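Local coordinates for uncharacterized protein (Shewanella loihica PV-4, PDB 2Q3L), which is of unknown function but adopts a SpoIIAA-like fold of the STAS clan and may associate with membranes and bind a ligand, at residues D19-F24 with E116-A121; E33-M38 with L68-D73; W99-A104 with F112-D117. All blocks are in the same frame, centred on the assembly; numbering follows the deposited sequence.

Interaction 1: D19-F24 with E116-A121; sequences DFYLAF and EDKRDA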
loop_
_atom_site.group_PDB
_atom_site.type_symbol
_atom_site.label_atom_id
_atom_site.label_comp_id
_atom_site.label_asym_id
_atom_site.label_seq_id
_atom_site.Cartn_x
_atom_site.Cartn_y
_atom_site.Cartn_z
ATOM N N ASP A 19 -22.549 -27.501 -5.325
ATOM C CA ASP A 19 -21.121 -27.318 -5.159
ATOM C C ASP A 19 -20.808 -26.036 -4.396
ATOM O O ASP A 19 -21.455 -25.007 -4.570
ATOM C CB ASP A 19 -20.451 -27.258 -6.531
ATOM C CG ASP A 19 -20.781 -28.459 -7.384
ATOM O OD1 ASP A 19 -20.312 -29.549 -7.022
ATOM O OD2 ASP A 19 -21.523 -28.309 -8.407
ATOM N N PHE A 20 -19.827 -26.124 -3.518
ATOM C CA PHE A 20 -19.318 -24.966 -2.819
ATOM C C PHE A 20 -18.047 -24.506 -3.558
ATOM O O PHE A 20 -17.381 -25.304 -4.193
ATOM C CB PHE A 20 -19.016 -25.254 -1.356
ATOM C CG PHE A 20 -20.233 -25.411 -0.499
ATOM C CD1 PHE A 20 -21.017 -24.297 -0.166
ATOM C CD2 PHE A 20 -20.577 -26.662 0.032
ATOM C CE1 PHE A 20 -22.149 -24.423 0.646
ATOM C CE2 PHE A 20 -21.716 -26.799 0.861
ATOM C CZ PHE A 20 -22.513 -25.690 1.144
ATOM N N TYR A 21 -17.754 -23.213 -3.537
ATOM C CA TYR A 21 -16.539 -22.716 -4.152
ATOM C C TYR A 21 -16.057 -21.548 -3.311
ATOM O O TYR A 21 -16.836 -20.914 -2.592
ATOM C CB TYR A 21 -16.730 -22.310 -5.636
ATOM C CG TYR A 21 -17.709 -21.189 -5.881
ATOM C CD1 TYR A 21 -19.079 -21.445 -6.025
ATOM C CD2 TYR A 21 -17.284 -19.878 -5.973
ATOM C CE1 TYR A 21 -19.994 -20.404 -6.250
ATOM C CE2 TYR A 21 -18.179 -18.833 -6.192
ATOM C CZ TYR A 21 -19.524 -19.095 -6.328
ATOM O OH TYR A 21 -20.400 -18.045 -6.535
ATOM N N LEU A 22 -14.760 -21.292 -3.405
ATOM C CA LEU A 22 -14.123 -20.222 -2.685
ATOM C C LEU A 22 -14.198 -18.993 -3.582
ATOM O O LEU A 22 -13.888 -19.070 -4.763
ATOM C CB LEU A 22 -12.692 -20.637 -2.336
ATOM C CG LEU A 22 -11.897 -19.735 -1.425
ATOM C CD1 LEU A 22 -12.612 -19.509 -0.124
ATOM C CD2 LEU A 22 -10.451 -20.291 -1.206
ATOM N N ALA A 23 -14.690 -17.882 -3.032
ATOM C CA ALA A 23 -14.892 -16.668 -3.815
ATOM C C ALA A 23 -14.071 -15.543 -3.279
ATOM O O ALA A 23 -14.000 -15.330 -2.056
ATOM C CB ALA A 23 -16.374 -16.256 -3.814
ATOM N N PHE A 24 -13.454 -14.823 -4.205
ATOM C CA PHE A 24 -12.679 -13.637 -3.897
ATOM C C PHE A 24 -13.172 -12.522 -4.777
ATOM O O PHE A 24 -13.598 -12.736 -5.920
ATOM C CB PHE A 24 -11.204 -13.811 -4.251
ATOM C CG PHE A 24 -10.537 -14.964 -3.578
ATOM C CD1 PHE A 24 -10.653 -16.224 -4.096
ATOM C CD2 PHE A 24 -9.737 -14.759 -2.453
ATOM C CE1 PHE A 24 -10.029 -17.283 -3.486
ATOM C CE2 PHE A 24 -9.092 -15.812 -1.833
ATOM C CZ PHE A 24 -9.243 -17.077 -2.351
ATOM N N GLU A 116 -15.974 -13.220 -18.579
ATOM C CA GLU A 116 -16.645 -11.944 -18.366
ATOM C C GLU A 116 -18.005 -12.190 -17.698
ATOM O O GLU A 116 -18.496 -11.338 -17.000
ATOM C CB GLU A 116 -16.823 -11.195 -19.677
ATOM C CG GLU A 116 -15.476 -10.876 -20.318
ATOM C CD GLU A 116 -15.527 -9.840 -21.422
ATOM O OE1 GLU A 116 -16.617 -9.584 -21.973
ATOM O OE2 GLU A 116 -14.457 -9.287 -21.738
ATOM N N ASP A 117 -18.609 -13.356 -17.918
ATOM C CA ASP A 117 -19.888 -13.722 -17.308
ATOM C C ASP A 117 -19.733 -14.741 -16.127
ATOM O O ASP A 117 -19.198 -15.833 -16.309
ATOM C CB ASP A 117 -20.789 -14.332 -18.367
ATOM C CG ASP A 117 -22.170 -14.647 -17.827
ATOM O OD1 ASP A 117 -22.886 -13.684 -17.494
ATOM O OD2 ASP A 117 -22.526 -15.842 -17.719
ATOM N N LYS A 118 -20.242 -14.365 -14.954
ATOM C CA LYS A 118 -20.223 -15.185 -13.749
ATOM C C LYS A 118 -20.927 -16.528 -13.963
ATOM O O LYS A 118 -20.377 -17.566 -13.596
ATOM C CB LYS A 118 -20.833 -14.412 -12.568
ATOM C CG LYS A 118 -20.635 -15.008 -11.135
ATOM C CD LYS A 118 -21.028 -13.947 -10.054
ATOM C CE LYS A 118 -20.349 -14.138 -8.685
ATOM N NZ LYS A 118 -21.016 -15.159 -7.823
ATOM N N ARG A 119 -22.107 -16.534 -14.588
ATOM C CA ARG A 119 -22.832 -17.796 -14.835
ATOM C C ARG A 119 -22.032 -18.766 -15.744
ATOM O O ARG A 119 -22.003 -19.974 -15.519
ATOM C CB ARG A 119 -24.246 -17.512 -15.378
ATOM N N ASP A 120 -21.396 -18.244 -16.786
ATOM C CA ASP A 120 -20.472 -19.067 -17.567
ATOM C C ASP A 120 -19.307 -19.589 -16.723
ATOM O O ASP A 120 -18.914 -20.738 -16.861
ATOM C CB ASP A 120 -19.860 -18.270 -18.700
ATOM C CG ASP A 120 -20.752 -18.164 -19.909
ATOM O OD1 ASP A 120 -21.544 -19.082 -20.191
ATOM O OD2 ASP A 120 -20.606 -17.159 -20.625
ATOM N N ALA A 121 -18.725 -18.718 -15.891
ATOM C CA ALA A 121 -17.585 -19.090 -15.077
ATOM C C ALA A 121 -17.987 -20.193 -14.111
ATOM O O ALA A 121 -17.307 -21.223 -13.996
ATOM C CB ALA A 121 -17.074 -17.899 -14.320
#
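Tyr21 on strand 19-30 meets Lys118 in the first turn of helix 118-125 across a wide backbone gap, the closest alpha carbons, Tyr21 CA and Ala121 CA, being 11.6 Å apart. In this SpoIIAA-like fold the pair links strand 19-30 to the C-terminal helix by side-chain ends, and just 48 Å² is buried between the segments. Tyr21 CB leaves the strand toward the helix. Its CG lies between the backbone N and the carbonyl carbon (chi1 62°), and OH becomes the leading atom. Lys118 supplies the rest of the span: its chain runs extended as far as CE and then bends at the last torsion, bringing NZ to the edge of the Tyr21 ring, near the ring plane, 3.2 Å from Tyr21 OH. The two side chains cross at about a right angle. The firmer polar partner of Lys118 NZ is Glu14 on strand 7-16, through a salt bridge to OE1; the same oxygen makes a weak hydrogen bond with Tyr21 OH, so one carboxylate oxygen contacts both groups. Tyr21 packs on Val55 and Leu57 of strand 54-66, while Lys118 and Ala121 rest on Ile91 of strand 85-91. Leu22, the next residue along the strand, packs instead on helix 32-45. The helix start that positions Lys118 is N-capped by Asp117. Ala121 N donates to Asp117 O at 3.0 Å, and Asp120 N donates to Asp117 OD2 at 2.8 Å, meeting that oxygen on its anti side, 29° out of the carboxylate plane.

Interaction 2: E33-M38 with L68-D73; sequences EDYEQM and LHAAWD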
loop_
_atom_site.group_PDB
_atom_site.type_symbol
_atom_site.label_atom_id
_atom_site.label_comp_id
_atom_site.label_asym_id
_atom_site.label_seq_id
_atom_site.Cartn_x
_atom_site.Cartn_y
_atom_site.Cartn_z
ATOM N N GLU A 33 -1.615 -4.959 3.957
ATOM C CA GLU A 33 -2.586 -5.017 5.029
ATOM C C GLU A 33 -3.829 -5.761 4.541
ATOM O O GLU A 33 -4.408 -6.495 5.305
ATOM C CB GLU A 33 -2.941 -3.631 5.545
ATOM C CG GLU A 33 -1.768 -2.899 6.260
ATOM C CD GLU A 33 -0.512 -2.539 5.362
ATOM O OE1 GLU A 33 -0.660 -2.254 4.135
ATOM O OE2 GLU A 33 0.634 -2.519 5.909
ATOM N N ASP A 34 -4.192 -5.621 3.267
ATOM C CA ASP A 34 -5.340 -6.360 2.702
ATOM C C ASP A 34 -5.055 -7.851 2.671
ATOM O O ASP A 34 -5.959 -8.625 2.992
ATOM C CB ASP A 34 -5.736 -5.854 1.293
ATOM C CG ASP A 34 -6.181 -4.396 1.291
ATOM O OD1 ASP A 34 -6.555 -3.882 2.370
ATOM O OD2 ASP A 34 -6.117 -3.765 0.222
ATOM N N TYR A 35 -3.838 -8.252 2.246
ATOM C CA TYR A 35 -3.442 -9.664 2.246
ATOM C C TYR A 35 -3.368 -10.209 3.663
ATOM O O TYR A 35 -3.713 -11.356 3.905
ATOM C CB TYR A 35 -2.142 -9.906 1.454
ATOM C CG TYR A 35 -2.422 -9.985 -0.020
ATOM C CD1 TYR A 35 -2.521 -8.823 -0.801
ATOM C CD2 TYR A 35 -2.710 -11.201 -0.616
ATOM C CE1 TYR A 35 -2.875 -8.886 -2.195
ATOM C CE2 TYR A 35 -3.033 -11.284 -1.998
ATOM C CZ TYR A 35 -3.115 -10.113 -2.767
ATOM O OH TYR A 35 -3.428 -10.194 -4.095
ATOM N N GLU A 36 -2.888 -9.402 4.591
ATOM C CA GLU A 36 -2.899 -9.782 5.973
ATOM C C GLU A 36 -4.291 -10.028 6.537
ATOM O O GLU A 36 -4.449 -10.950 7.285
ATOM C CB GLU A 36 -2.223 -8.709 6.843
ATOM C CG GLU A 36 -0.756 -8.772 6.816
ATOM C CD GLU A 36 -0.153 -7.847 7.848
ATOM O OE1 GLU A 36 -0.686 -6.722 8.012
ATOM O OE2 GLU A 36 0.853 -8.253 8.488
ATOM N N GLN A 37 -5.267 -9.170 6.235
ATOM C CA GLN A 37 -6.639 -9.360 6.702
ATOM C C GLN A 37 -7.286 -10.631 6.147
ATOM O O GLN A 37 -8.078 -11.296 6.804
ATOM C CB GLN A 37 -7.549 -8.218 6.269
ATOM C CG GLN A 37 -7.388 -6.896 6.989
ATOM C CD GLN A 37 -8.299 -5.791 6.376
ATOM O OE1 GLN A 37 -9.430 -6.056 5.908
ATOM N NE2 GLN A 37 -7.786 -4.558 6.364
HETATM N N MSE A 38 -6.939 -10.959 4.928
HETATM C CA MSE A 38 -7.552 -12.090 4.219
HETATM C C MSE A 38 -6.914 -13.461 4.499
HETATM O O MSE A 38 -7.534 -14.513 4.261
HETATM C CB MSE A 38 -7.499 -11.736 2.704
HETATM C CG MSE A 38 -8.085 -12.770 1.741
HETATM SE SE MSE A 38 -6.698 -14.047 1.198
HETATM C CE MSE A 38 -5.986 -13.227 -0.409
ATOM N N LEU A 68 3.635 -3.207 -4.333
ATOM C CA LEU A 68 4.793 -4.061 -4.506
ATOM C C LEU A 68 4.787 -5.156 -3.449
ATOM O O LEU A 68 4.944 -6.355 -3.761
ATOM C CB LEU A 68 6.076 -3.209 -4.436
ATOM C CG LEU A 68 7.445 -3.897 -4.484
ATOM C CD1 LEU A 68 7.580 -4.799 -5.707
ATOM C CD2 LEU A 68 8.556 -2.847 -4.417
ATOM N N HIS A 69 4.590 -4.748 -2.193
ATOM C CA HIS A 69 4.546 -5.700 -1.088
ATOM C C HIS A 69 3.385 -6.692 -1.300
ATOM O O HIS A 69 3.563 -7.882 -1.090
ATOM C CB HIS A 69 4.405 -4.960 0.239
ATOM C CG HIS A 69 4.748 -5.764 1.455
ATOM N ND1 HIS A 69 4.943 -5.172 2.692
ATOM C CD2 HIS A 69 4.993 -7.090 1.627
ATOM C CE1 HIS A 69 5.277 -6.104 3.569
ATOM N NE2 HIS A 69 5.335 -7.268 2.944
ATOM N N ALA A 70 2.207 -6.202 -1.715
ATOM C CA ALA A 70 1.058 -7.043 -1.981
ATOM C C ALA A 70 1.339 -8.092 -3.063
ATOM O O ALA A 70 0.936 -9.246 -2.912
ATOM C CB ALA A 70 -0.136 -6.237 -2.347
ATOM N N ALA A 71 2.043 -7.706 -4.130
ATOM C CA ALA A 71 2.414 -8.659 -5.167
ATOM C C ALA A 71 3.263 -9.804 -4.595
ATOM O O ALA A 71 3.148 -10.945 -5.013
ATOM C CB ALA A 71 3.154 -7.961 -6.281
ATOM N N TRP A 72 4.146 -9.493 -3.665
ATOM C CA TRP A 72 4.921 -10.520 -3.004
ATOM C C TRP A 72 4.081 -11.424 -2.112
ATOM O O TRP A 72 4.329 -12.618 -2.098
ATOM C CB TRP A 72 6.081 -9.908 -2.233
ATOM C CG TRP A 72 7.092 -9.298 -3.134
ATOM C CD1 TRP A 72 7.407 -9.695 -4.431
ATOM C CD2 TRP A 72 8.004 -8.262 -2.812
ATOM N NE1 TRP A 72 8.410 -8.933 -4.928
ATOM C CE2 TRP A 72 8.811 -8.047 -3.963
ATOM C CE3 TRP A 72 8.254 -7.516 -1.661
ATOM C CZ2 TRP A 72 9.820 -7.108 -3.997
ATOM C CZ3 TRP A 72 9.269 -6.570 -1.699
ATOM C CH2 TRP A 72 10.031 -6.372 -2.858
ATOM N N ASP A 73 3.122 -10.840 -1.365
ATOM C CA ASP A 73 2.175 -11.597 -0.529
ATOM C C ASP A 73 1.392 -12.564 -1.411
ATOM O O ASP A 73 1.153 -13.713 -1.045
ATOM C CB ASP A 73 1.121 -10.667 0.163
ATOM C CG ASP A 73 1.705 -9.814 1.267
ATOM O OD1 ASP A 73 2.587 -10.305 1.968
ATOM O OD2 ASP A 73 1.271 -8.663 1.458
#
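Tyr35 of helix 32-45 brings its ring against Ala70 and its CB against Asp73, one turn apart on helix 68-81, forming a buried helix-to-helix contact of 164 Å² within the SpoIIAA-like fold. Tyr35 alone contributes 79 Å² of that surface. At the start of the second segment Leu68 packs against Trp72 of the second subunit, and the ring of His69 stacks on that of His32. Ala70 is the first residue to meet Tyr35. Its methyl touches the CD1-CE1 side of the ring, with Ala70 CB 3.8 Å from Tyr35 CE1 and equally near CD1. Tyr35 CG is anti to the carbonyl carbon (chi1 -81°), which lays the ring beside Ala70. The carbonyl follows the methyl: Ala70 O stands 3.9 Å above the plane of the Tyr35 ring, displaced toward its rim, which is a contact over a face and not a hydrogen bond.

Asp73 makes the closer approach, and the alpha carbons of Tyr35 and Asp73, 6.6 Å apart, are the nearest across the segments. Asp73 CB lies 3.6 Å from Tyr35 CB and sits obliquely to the ring, whose plane is turned 38° from that of the carboxylate. Asp73 OD2 lies 3.6 Å from Tyr35 CB, a van der Waals touch of oxygen on a methylene; its hydrogen-bond partner is His32 ND1, a second tie between the helices. Tyr35 OH, at the far end of the ring, bonds to O2 of a bound methylpentanediol, probably from the crystallisation liquor, though such a molecule may mark a pocket. The same ring packs on Leu77 farther along helix 68-81 and on Ile9, which places Tyr35 between that helix and strand 7-16.

Interaction 3: W99-A104 with F112-D117; sequences WATRVA and FKFFED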
loop_
_atom_site.group_PDB
_atom_site.type_symbol
_atom_site.label_atom_id
_atom_site.label_comp_id
_atom_site.label_asym_id
_atom_site.label_seq_id
_atom_site.Cartn_x
_atom_site.Cartn_y
_atom_site.Cartn_z
ATOM N N TRP A 99 -5.397 -12.225 -21.397
ATOM C CA TRP A 99 -4.014 -12.571 -21.636
ATOM C C TRP A 99 -3.246 -12.808 -20.331
ATOM O O TRP A 99 -2.579 -13.811 -20.200
ATOM C CB TRP A 99 -3.354 -11.482 -22.493
ATOM C CG TRP A 99 -1.925 -11.690 -22.659
ATOM C CD1 TRP A 99 -1.325 -12.487 -23.574
ATOM C CD2 TRP A 99 -0.882 -11.107 -21.878
ATOM N NE1 TRP A 99 0.032 -12.435 -23.415
ATOM C CE2 TRP A 99 0.329 -11.600 -22.374
ATOM C CE3 TRP A 99 -0.856 -10.203 -20.817
ATOM C CZ2 TRP A 99 1.554 -11.222 -21.850
ATOM C CZ3 TRP A 99 0.358 -9.849 -20.277
ATOM C CH2 TRP A 99 1.546 -10.353 -20.792
ATOM N N ALA A 100 -3.368 -11.912 -19.367
ATOM C CA ALA A 100 -2.723 -12.082 -18.051
ATOM C C ALA A 100 -3.172 -13.340 -17.320
ATOM O O ALA A 100 -2.437 -13.877 -16.522
ATOM C CB ALA A 100 -2.986 -10.873 -17.162
ATOM N N THR A 101 -4.397 -13.780 -17.572
ATOM C CA THR A 101 -4.938 -15.008 -16.974
ATOM C C THR A 101 -4.259 -16.231 -17.603
ATOM O O THR A 101 -3.966 -17.196 -16.906
ATOM C CB THR A 101 -6.481 -15.060 -17.153
ATOM O OG1 THR A 101 -7.065 -13.948 -16.453
ATOM C CG2 THR A 101 -7.049 -16.309 -16.558
ATOM N N ARG A 102 -4.020 -16.156 -18.920
ATOM C CA ARG A 102 -3.330 -17.186 -19.694
ATOM C C ARG A 102 -1.868 -17.291 -19.272
ATOM O O ARG A 102 -1.314 -18.392 -19.186
ATOM C CB ARG A 102 -3.477 -16.928 -21.195
ATOM C CG ARG A 102 -4.917 -17.179 -21.640
ATOM C CD ARG A 102 -5.130 -17.252 -23.182
ATOM N NE ARG A 102 -5.161 -15.950 -23.840
ATOM C CZ ARG A 102 -4.201 -15.420 -24.607
ATOM N NH1 ARG A 102 -3.062 -16.070 -24.859
ATOM N NH2 ARG A 102 -4.386 -14.210 -25.140
ATOM N N VAL A 103 -1.249 -16.155 -18.991
ATOM C CA VAL A 103 0.100 -16.150 -18.446
ATOM C C VAL A 103 0.078 -16.799 -17.062
ATOM O O VAL A 103 0.881 -17.707 -16.774
ATOM C CB VAL A 103 0.655 -14.733 -18.378
ATOM C CG1 VAL A 103 1.941 -14.686 -17.589
ATOM C CG2 VAL A 103 0.878 -14.196 -19.771
ATOM N N ALA A 104 -0.839 -16.387 -16.182
ATOM C CA ALA A 104 -0.904 -17.047 -14.863
ATOM C C ALA A 104 -1.114 -18.567 -14.981
ATOM O O ALA A 104 -0.603 -19.346 -14.156
ATOM C CB ALA A 104 -2.027 -16.503 -14.072
ATOM N N PHE A 112 -6.390 -22.222 -14.622
ATOM C CA PHE A 112 -6.931 -20.868 -14.579
ATOM C C PHE A 112 -7.607 -20.597 -15.929
ATOM O O PHE A 112 -6.994 -20.819 -16.961
ATOM C CB PHE A 112 -5.809 -19.842 -14.420
ATOM C CG PHE A 112 -5.333 -19.656 -13.002
ATOM C CD1 PHE A 112 -4.750 -20.710 -12.305
ATOM C CD2 PHE A 112 -5.451 -18.435 -12.394
ATOM C CE1 PHE A 112 -4.323 -20.564 -11.023
ATOM C CE2 PHE A 112 -4.999 -18.259 -11.102
ATOM C CZ PHE A 112 -4.455 -19.336 -10.405
ATOM N N LYS A 113 -8.839 -20.093 -15.908
ATOM C CA LYS A 113 -9.570 -19.733 -17.139
ATOM C C LYS A 113 -10.291 -18.402 -16.881
ATOM O O LYS A 113 -10.827 -18.177 -15.786
ATOM C CB LYS A 113 -10.557 -20.845 -17.555
ATOM C CG LYS A 113 -11.225 -20.622 -18.980
ATOM C CD LYS A 113 -12.086 -21.834 -19.310
ATOM C CE LYS A 113 -13.008 -21.599 -20.511
ATOM N NZ LYS A 113 -12.285 -21.075 -21.692
ATOM N N PHE A 114 -10.270 -17.539 -17.888
ATOM C CA PHE A 114 -10.871 -16.191 -17.841
ATOM C C PHE A 114 -12.318 -16.138 -18.372
ATOM O O PHE A 114 -12.617 -16.732 -19.393
ATOM C CB PHE A 114 -10.006 -15.237 -18.691
ATOM C CG PHE A 114 -10.515 -13.795 -18.745
ATOM C CD1 PHE A 114 -10.183 -12.878 -17.741
ATOM C CD2 PHE A 114 -11.290 -13.355 -19.802
ATOM C CE1 PHE A 114 -10.621 -11.547 -17.792
ATOM C CE2 PHE A 114 -11.734 -12.016 -19.866
ATOM C CZ PHE A 114 -11.386 -11.115 -18.854
ATOM N N PHE A 115 -13.184 -15.395 -17.674
ATOM C CA PHE A 115 -14.572 -15.134 -18.090
ATOM C C PHE A 115 -14.955 -13.673 -17.856
ATOM O O PHE A 115 -14.336 -12.989 -17.051
ATOM C CB PHE A 115 -15.537 -15.965 -17.255
ATOM C CG PHE A 115 -15.266 -17.420 -17.329
ATOM C CD1 PHE A 115 -14.296 -17.989 -16.518
ATOM C CD2 PHE A 115 -15.953 -18.220 -18.231
ATOM C CE1 PHE A 115 -14.017 -19.323 -16.617
ATOM C CE2 PHE A 115 -15.683 -19.540 -18.312
ATOM C CZ PHE A 115 -14.714 -20.100 -17.504
ATOM N N GLU A 116 -15.974 -13.220 -18.579
ATOM C CA GLU A 116 -16.645 -11.944 -18.366
ATOM C C GLU A 116 -18.005 -12.190 -17.698
ATOM O O GLU A 116 -18.496 -11.338 -17.000
ATOM C CB GLU A 116 -16.823 -11.195 -19.677
ATOM C CG GLU A 116 -15.476 -10.876 -20.318
ATOM C CD GLU A 116 -15.527 -9.840 -21.422
ATOM O OE1 GLU A 116 -16.617 -9.584 -21.973
ATOM O OE2 GLU A 116 -14.457 -9.287 -21.738
ATOM N N ASP A 117 -18.609 -13.356 -17.918
ATOM C CA ASP A 117 -19.888 -13.722 -17.308
ATOM C C ASP A 117 -19.733 -14.741 -16.127
ATOM O O ASP A 117 -19.198 -15.833 -16.309
ATOM C CB ASP A 117 -20.789 -14.332 -18.367
ATOM C CG ASP A 117 -22.170 -14.647 -17.827
ATOM O OD1 ASP A 117 -22.886 -13.684 -17.494
ATOM O OD2 ASP A 117 -22.526 -15.842 -17.719
#
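Thr101 OG1 bonds to the carbonyl oxygen of Gln97, one turn earlier in helix 95-107, while its flank lies 3.5 Å from Phe114 CD1, the closest contact between the two segments. The methyl meets the strand backbone instead. Thr101 CG2 is anti to the backbone N (chi1 -62° for OG1), which carries it to 3.7 Å from Phe114 N and 3.9 Å from Lys113 C. Phe114 CB lies 3.8 Å from Thr101 CG2, and the two side chains cross at about a right angle, with the hydroxyl oblique to the ring. One turn later, Ala104 CB reaches Phe112 CD2 at 4.3 Å, a looser touch. The axes of helix 99-104 and strand 112-115 have a closest approach of 7.5 Å and run antiparallel at 171°, as expected for the helix and second strand of the beta-alpha-beta unit 85-91, 95-107, 111-115. The end of the helix and the turn after it hold the sodium ion, through Asn105, Thr108 and Gly110; Asn105 OD1 also accepts from Phe112 N, and Thr108 OG1 bonds to Ala104 O.

Strand 111-115 lies at the edge of the chain's sheet, hydrogen-bonded through Lys113 and Phe115 to strand 85-91. Thr101 and Phe114 pack on Ile90 of that neighbour, whereas Phe115 turns to helix 118-125.

Interaction 2 is a buried contact between two helices, interaction 1 is half buried, and interaction 3 lies at the surface although it covers the most area of the three. Chemistry follows place: a tyrosine ring against small helical side chains in interaction 2, a threonine methyl with phenylalanines in interaction 3, and polar side-chain ends bridging a long gap in interaction 1. Interactions 1 and 3 share Glu116 and Asp117, the turn from strand 111-115 into helix 118-125, and touch where Ala121 CB lies 3.5 Å from Phe115 CG. Interaction 2 lies across the chain's centre from both, yet meets interaction 1 where Phe24 CE2 packs 4.2 Å from the selenium SE of Met38, present as selenomethionine.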